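Local coordinates for membrane lipoprotein TpN32 (Treponema pallidum, PDB 1XS5) that binds L-methionine in a cleft between two lobes and, as a periplasmic-type binding lipoprotein, probably supplies it for uptake into the cell, at residues M63-F66 with N67-N71; L53-F56 with F57-V60; R127-A130 with G131-L134. All coordinates share one frame; numbering follows the deposited sequence.

Contact 1 (M63-F66 with N67-N71); sequences MQQF and NQEHN
F66 and H70, one helical turn apart, lay their rings nearly parallel, with planes at 19°, but slid so far past each other that they barely overlap and the centroids stand 4.9 Å apart. The rings still touch at F66 CD1 and H70 CD2, 3.4 Å apart, while H70 CB sits over one face of the phenyl, 3.9 Å from the F66 ring centroid, a CH-pi interaction. F66 swings its ring away from its own backbone N, which places CE1 and CD1 beside the imidazole.

The neighbouring pair is polar. Q65 and E69 run side by side in the same direction, amide and carboxylate planes 83° apart. Q65 NE2 donates a nearly straight bond to E69 OE1 at 2.8 Å; the oxygen lies in the amide's plane, whereas the donor comes from above the carboxylate. A bend at chi2 (-69°) brings the Q65 amide round to it. On a further side, a water donates to Q64 O and accepts from Q68 NE2.

N67 turns its amide to L74 O. The chemistry thus divides the last turns of helix 60-70: buried F66 packs with H70 against helix 40-49, while the Q65-E69 bond and the water between Q64 and Q68 hold the more exposed side.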
loop_
_atom_site.group_PDB
_atom_site.type_symbol
_atom_site.label_atom_id
_atom_site.label_comp_id
_atom_site.label_asym_id
_atom_site.label_seq_id
_atom_site.Cartn_x
_atom_site.Cartn_y
_atom_site.Cartn_z
ATOM N N MET A 63 7.733 5.802 1.103
ATOM C CA MET A 63 8.630 6.256 2.156
ATOM C C MET A 63 9.680 7.207 1.552
ATOM O O MET A 63 10.000 8.272 2.132
ATOM C CB MET A 63 9.333 5.034 2.767
ATOM C CG MET A 63 10.148 5.364 3.999
ATOM S SD MET A 63 11.217 4.007 4.491
ATOM C CE MET A 63 12.464 4.022 3.130
ATOM N N GLN A 64 10.219 6.814 0.391
ATOM C CA GLN A 64 11.209 7.658 -0.299
ATOM C C GLN A 64 10.615 8.975 -0.686
ATOM O O GLN A 64 11.243 10.020 -0.495
ATOM C CB GLN A 64 11.791 6.930 -1.528
ATOM C CG GLN A 64 12.675 5.775 -1.066
ATOM C CD GLN A 64 13.146 4.856 -2.182
ATOM O OE1 GLN A 64 12.495 4.739 -3.230
ATOM N NE2 GLN A 64 14.277 4.165 -1.949
ATOM N N GLN A 65 9.394 8.951 -1.215
ATOM C CA GLN A 65 8.722 10.182 -1.572
ATOM C C GLN A 65 8.623 11.057 -0.317
ATOM O O GLN A 65 8.914 12.262 -0.365
ATOM C CB GLN A 65 7.312 9.872 -2.119
ATOM C CG GLN A 65 6.578 11.013 -2.861
ATOM C CD GLN A 65 6.148 12.181 -1.971
ATOM O OE1 GLN A 65 5.680 11.991 -0.830
ATOM N NE2 GLN A 65 6.284 13.407 -2.500
ATOM N N PHE A 66 8.199 10.470 0.809
ATOM C CA PHE A 66 8.077 11.277 2.034
ATOM C C PHE A 66 9.427 11.864 2.455
ATOM O O PHE A 66 9.496 13.043 2.825
ATOM C CB PHE A 66 7.513 10.461 3.207
ATOM C CG PHE A 66 7.581 11.179 4.535
ATOM C CD1 PHE A 66 6.540 12.005 4.946
ATOM C CD2 PHE A 66 8.706 11.026 5.376
ATOM C CE1 PHE A 66 6.616 12.675 6.192
ATOM C CE2 PHE A 66 8.790 11.686 6.611
ATOM C CZ PHE A 66 7.742 12.515 7.019
ATOM N N ASN A 67 10.479 11.049 2.450
ATOM C CA ASN A 67 11.813 11.558 2.815
ATOM C C ASN A 67 12.223 12.766 1.951
ATOM O O ASN A 67 12.738 13.764 2.459
ATOM C CB ASN A 67 12.870 10.463 2.663
ATOM C CG ASN A 67 12.842 9.460 3.795
ATOM O OD1 ASN A 67 12.286 9.727 4.850
ATOM N ND2 ASN A 67 13.456 8.320 3.588
ATOM N N GLN A 68 11.980 12.690 0.639
ATOM C CA GLN A 68 12.330 13.790 -0.238
ATOM C C GLN A 68 11.494 15.045 -0.025
ATOM O O GLN A 68 12.027 16.166 0.016
ATOM C CB GLN A 68 12.194 13.368 -1.704
ATOM C CG GLN A 68 13.313 12.471 -2.181
ATOM C CD GLN A 68 13.268 12.232 -3.694
ATOM O OE1 GLN A 68 12.993 13.156 -4.465
ATOM N NE2 GLN A 68 13.550 10.998 -4.120
ATOM N N GLU A 69 10.180 14.871 0.101
ATOM C CA GLU A 69 9.301 16.012 0.240
ATOM C C GLU A 69 9.261 16.653 1.606
ATOM O O GLU A 69 9.083 17.870 1.704
ATOM C CB GLU A 69 7.876 15.636 -0.177
ATOM C CG GLU A 69 6.859 16.730 0.157
ATOM C CD GLU A 69 5.537 16.606 -0.597
ATOM O OE1 GLU A 69 5.128 15.458 -0.909
ATOM O OE2 GLU A 69 4.907 17.669 -0.859
ATOM N N HIS A 70 9.422 15.848 2.659
ATOM C CA HIS A 70 9.338 16.375 4.024
ATOM C C HIS A 70 10.643 16.326 4.791
ATOM O O HIS A 70 10.631 16.355 6.018
ATOM C CB HIS A 70 8.269 15.611 4.807
ATOM C CG HIS A 70 6.904 15.725 4.218
ATOM N ND1 HIS A 70 6.032 16.736 4.556
ATOM C CD2 HIS A 70 6.276 14.986 3.273
ATOM C CE1 HIS A 70 4.923 16.616 3.846
ATOM N NE2 HIS A 70 5.044 15.561 3.061
ATOM N N ASN A 71 11.757 16.241 4.073
ATOM C CA ASN A 71 13.071 16.203 4.713
ATOM C C ASN A 71 13.109 15.120 5.785
ATOM O O ASN A 71 13.597 15.324 6.900
ATOM C CB ASN A 71 13.375 17.575 5.328
ATOM C CG ASN A 71 13.160 18.729 4.333
ATOM O OD1 ASN A 71 12.144 19.441 4.385
ATOM N ND2 ASN A 71 14.115 18.909 3.414
HETATM O O HOH W 1 14.049 9.592 -1.204
#

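Contact 2 (L53-F56 with F57-V60). With MET (methionine), chain B.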
loop_
_atom_site.group_PDB
_atom_site.type_symbol
_atom_site.label_atom_id
_atom_site.label_comp_id
_atom_site.label_asym_id
_atom_site.label_seq_id
_atom_site.Cartn_x
_atom_site.Cartn_y
_atom_site.Cartn_z
ATOM N N LEU A 53 7.484 4.550 17.667
ATOM C CA LEU A 53 8.792 3.987 17.316
ATOM C C LEU A 53 8.823 3.478 15.871
ATOM O O LEU A 53 9.868 3.482 15.204
ATOM C CB LEU A 53 9.093 2.827 18.266
ATOM C CG LEU A 53 10.509 2.254 18.179
ATOM C CD1 LEU A 53 11.550 3.393 18.283
ATOM C CD2 LEU A 53 10.692 1.261 19.311
ATOM N N MET A 54 7.672 3.034 15.385
ATOM C CA MET A 54 7.630 2.517 14.027
ATOM C C MET A 54 6.260 2.647 13.420
ATOM O O MET A 54 5.314 3.019 14.095
ATOM C CB MET A 54 8.067 1.039 14.028
ATOM C CG MET A 54 7.183 0.110 14.782
ATOM S SD MET A 54 8.055 -1.424 15.480
ATOM C CE MET A 54 8.111 -1.116 17.235
ATOM N N ASN A 55 6.156 2.385 12.121
ATOM C CA ASN A 55 4.842 2.372 11.519
ATOM C C ASN A 55 4.794 1.279 10.511
ATOM O O ASN A 55 5.842 0.756 10.081
ATOM C CB ASN A 55 4.359 3.728 10.931
ATOM C CG ASN A 55 5.154 4.239 9.751
ATOM O OD1 ASN A 55 5.558 3.487 8.819
ATOM N ND2 ASN A 55 5.342 5.580 9.733
ATOM N N PHE A 56 3.572 0.873 10.185
ATOM C CA PHE A 56 3.423 -0.227 9.237
ATOM C C PHE A 56 2.225 0.042 8.329
ATOM O O PHE A 56 1.076 -0.296 8.648
ATOM C CB PHE A 56 3.271 -1.542 10.031
ATOM C CG PHE A 56 3.094 -2.788 9.151
ATOM C CD1 PHE A 56 3.864 -2.978 8.017
ATOM C CD2 PHE A 56 2.200 -3.761 9.491
ATOM C CE1 PHE A 56 3.720 -4.146 7.253
ATOM C CE2 PHE A 56 2.071 -4.907 8.737
ATOM C CZ PHE A 56 2.831 -5.082 7.628
ATOM N N PHE A 57 2.487 0.666 7.178
ATOM C CA PHE A 57 1.376 0.967 6.254
ATOM C C PHE A 57 1.775 1.273 4.809
ATOM O O PHE A 57 0.904 1.375 3.966
ATOM C CB PHE A 57 0.613 2.211 6.731
ATOM C CG PHE A 57 1.313 3.514 6.378
ATOM C CD1 PHE A 57 2.414 3.958 7.110
ATOM C CD2 PHE A 57 0.862 4.292 5.310
ATOM C CE1 PHE A 57 3.053 5.177 6.790
ATOM C CE2 PHE A 57 1.478 5.498 4.977
ATOM C CZ PHE A 57 2.575 5.951 5.722
ATOM N N GLN A 58 3.081 1.375 4.520
ATOM C CA GLN A 58 3.501 1.818 3.203
ATOM C C GLN A 58 4.556 0.931 2.558
ATOM O O GLN A 58 5.077 0.012 3.206
ATOM C CB GLN A 58 4.105 3.222 3.349
ATOM C CG GLN A 58 5.547 3.191 4.017
ATOM C CD GLN A 58 5.998 4.528 4.657
ATOM O OE1 GLN A 58 6.085 5.546 4.007
ATOM N NE2 GLN A 58 6.283 4.490 5.927
ATOM N N HIS A 59 4.873 1.252 1.298
ATOM C CA HIS A 59 5.944 0.539 0.596
ATOM C C HIS A 59 7.171 1.497 0.490
ATOM O O HIS A 59 7.073 2.680 0.841
ATOM C CB HIS A 59 5.458 0.044 -0.780
ATOM C CG HIS A 59 4.677 1.048 -1.566
ATOM N ND1 HIS A 59 5.191 2.259 -1.973
ATOM C CD2 HIS A 59 3.431 0.984 -2.079
ATOM C CE1 HIS A 59 4.300 2.895 -2.707
ATOM N NE2 HIS A 59 3.221 2.136 -2.787
ATOM N N VAL A 60 8.328 1.003 0.031
ATOM C CA VAL A 60 9.494 1.865 -0.027
ATOM C C VAL A 60 9.400 3.127 -0.916
ATOM O O VAL A 60 9.893 4.191 -0.522
ATOM C CB VAL A 60 10.797 1.036 -0.352
ATOM C CG1 VAL A 60 11.982 1.984 -0.488
ATOM C CG2 VAL A 60 11.089 0.068 0.812
HETATM N N MET B . -1.006 -0.954 1.478
HETATM C CA MET B . -0.700 0.012 0.361
HETATM C C MET B . -0.308 -0.680 -0.963
HETATM O O MET B . -0.837 -0.292 -2.033
HETATM C CB MET B . 0.449 0.958 0.773
HETATM C CG MET B . 0.594 2.123 -0.184
HETATM S SD MET B . 1.950 3.251 0.212
HETATM C CE MET B . 1.131 4.208 1.557
HETATM O OXT MET B . 0.534 -1.605 -0.912
HETATM O O HOH W 2 5.285 1.463 6.955
#
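N55 OD1 is gripped by a water and by the side chain of Q58. The water donates to N55 OD1 at 2.8 Å, and Q58 NE2 adds a weak, bent bond of 3.1 Å to N55 OD1. The same water accepts from F57 N at 2.9 Å, so it satisfies a backbone N-H at the corner where the chain changes direction. The two side chains cross at about a right angle, and their amide planes are 43° apart. Their stronger partners lie elsewhere: N55 ND2 and Q58 NE2 both donate to N44 OD1, and Q58 OE1 accepts a hydrogen bond from H62 ND1. Asparagine and glutamine suit this buried place because each offers a donor and an acceptor.

The ring of F57 lies between the N55 amide, at its edge, and the CB of Q58, over the centre of one face. Ring and amide planes are 74° apart, with F57 CD1 3.6 Å from N55 OD1. Its first torsion (chi1 79°) sets CG between backbone N and carbonyl carbon, holding the ring beside both residues.

The bound methionine meets the far end of the segment. Its CE reaches the F57 ring obliquely and lies 3.6 Å from Q58 CB, whereas its SD rests over a face of the H59 imidazole, 3.4 Å from H59 NE2. H59 NE2 is hydrogen-bonded to N112 OD1, and ND1, at the N-cap position, accepts from the backbone N of H62, which fixes the ring's rotation. The thioether therefore lies among apolar carbon and a fixed aromatic face.

Strand 54-59 runs between strands 3-9 and 198-203 of the six-stranded sheet, with helix 40-49 packed over N55 and F57; its end passes directly into helix 60-70.

Contact 3 (R127-A130 with G131-L134)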
loop_
_atom_site.group_PDB
_atom_site.type_symbol
_atom_site.label_atom_id
_atom_site.label_comp_id
_atom_site.label_asym_id
_atom_site.label_seq_id
_atom_site.Cartn_x
_atom_site.Cartn_y
_atom_site.Cartn_z
ATOM N N ARG A 127 0.491 5.240 -22.642
ATOM C CA ARG A 127 1.937 5.140 -22.706
ATOM C C ARG A 127 2.528 6.296 -21.924
ATOM O O ARG A 127 2.174 7.461 -22.142
ATOM C CB ARG A 127 2.470 5.213 -24.133
ATOM C CG ARG A 127 3.992 5.117 -24.153
ATOM C CD ARG A 127 4.541 5.498 -25.526
ATOM N NE ARG A 127 5.973 5.254 -25.571
ATOM C CZ ARG A 127 6.551 4.508 -26.502
ATOM N NH1 ARG A 127 5.801 3.960 -27.458
ATOM N NH2 ARG A 127 7.861 4.287 -26.462
ATOM N N MET A 128 3.423 5.970 -21.011
ATOM C CA MET A 128 4.093 6.964 -20.184
ATOM C C MET A 128 5.392 7.470 -20.859
ATOM O O MET A 128 6.065 6.701 -21.550
ATOM C CB MET A 128 4.471 6.333 -18.855
ATOM C CG MET A 128 3.275 5.838 -18.055
ATOM S SD MET A 128 2.191 7.210 -17.632
ATOM C CE MET A 128 3.235 8.191 -16.539
ATOM N N ARG A 129 5.710 8.751 -20.652
ATOM C CA ARG A 129 6.930 9.378 -21.162
ATOM C C ARG A 129 8.132 8.592 -20.580
ATOM O O ARG A 129 8.076 8.077 -19.452
ATOM C CB ARG A 129 6.960 10.845 -20.697
ATOM C CG ARG A 129 8.346 11.479 -20.573
ATOM C CD ARG A 129 8.264 12.922 -20.053
ATOM N NE ARG A 129 8.192 13.044 -18.586
ATOM C CZ ARG A 129 9.249 13.220 -17.785
ATOM N NH1 ARG A 129 10.481 13.291 -18.303
ATOM N NH2 ARG A 129 9.084 13.361 -16.463
ATOM N N ALA A 130 9.231 8.547 -21.326
ATOM C CA ALA A 130 10.434 7.788 -20.942
ATOM C C ALA A 130 11.194 8.125 -19.660
ATOM O O ALA A 130 11.592 7.235 -18.906
ATOM C CB ALA A 130 11.412 7.778 -22.117
ATOM N N GLY A 131 11.441 9.390 -19.386
ATOM C CA GLY A 131 12.170 9.634 -18.156
ATOM C C GLY A 131 11.275 9.931 -16.972
ATOM O O GLY A 131 11.700 10.673 -16.092
ATOM N N SER A 132 10.074 9.344 -16.930
ATOM C CA SER A 132 9.084 9.607 -15.864
ATOM C C SER A 132 9.481 9.388 -14.401
ATOM O O SER A 132 9.156 10.204 -13.528
ATOM C CB SER A 132 7.803 8.824 -16.145
ATOM O OG SER A 132 7.313 9.155 -17.426
ATOM N N GLY A 133 10.142 8.278 -14.124
ATOM C CA GLY A 133 10.569 8.017 -12.767
ATOM C C GLY A 133 9.542 7.398 -11.856
ATOM O O GLY A 133 8.395 7.162 -12.215
ATOM N N LEU A 134 9.973 7.178 -10.627
ATOM C CA LEU A 134 9.161 6.542 -9.609
ATOM C C LEU A 134 7.950 7.363 -9.146
ATOM O O LEU A 134 6.990 6.803 -8.625
ATOM C CB LEU A 134 10.104 6.188 -8.437
ATOM C CG LEU A 134 9.754 5.094 -7.426
ATOM C CD1 LEU A 134 9.579 3.754 -8.134
ATOM C CD2 LEU A 134 10.880 5.001 -6.385
#
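S132 folds back on R129 at the tight end of this turn, and its hydroxyl donates to R129 O. The modelled separation of S132 OG and R129 O, 2.4 Å, is very short, so the exact length is doubtful. The backbone N of S132 adds a weak bond of 3.5 Å to R129 O, closing a type I beta turn from R129 to S132. Serine suits the last corner: with chi1 at -56°, OG stands beside its own backbone N, and both donors address the one carbonyl. M128 lies deeper, its CB 4.3 Å from S132 OG, while its thioether chain is buried against L117 and V141.

Towards solvent the packing is looser. The R129 chain bends at chi3 (84°) and lays its guanidinium over the turn, one face against G131 C and the backbone of S132. R129 NH1 lies 3.6 Å from G131 O. The charge is met by D140, which forms a salt bridge with R129 NH2, so the arginine can lie flat on the peptide while its end is paired. A130 and G131 occupy the exposed crest, where a small side chain and none at all fit easily. Beyond the turn, G133 O accepts a hydrogen bond from R118 NH1.

The turn leaves strand 127-128, which pairs antiparallel with 141-143. Helix 110-122 lies beneath it, touching M128 through L117 and S132 through R118, while the side chain of L134 touches P61 and Q64 of helix 60-70.

Overall arrangement
Along the chain the order is contact 2, contact 1, contact 3. Strand 54-59 of contact 2 runs straight into helix 60-70 of contact 1; their centres lie about 13 Å apart, and they touch where Q58 OE1 packs on M63 CA. Contact 3 belongs to the turn after strand 127-128, beside helix 110-122, with its centre about 20 Å from that of contact 1 and 26 Å from that of contact 2. It meets contact 1 through L134 and Q64, but does not touch contact 2. Contact 2 holds part of the methionine pocket, to which R115 of helix 110-122 also contributes, so the L134-Q64 meeting probably bridges the two lobes that close round the ligand, as in periplasmic binding proteins.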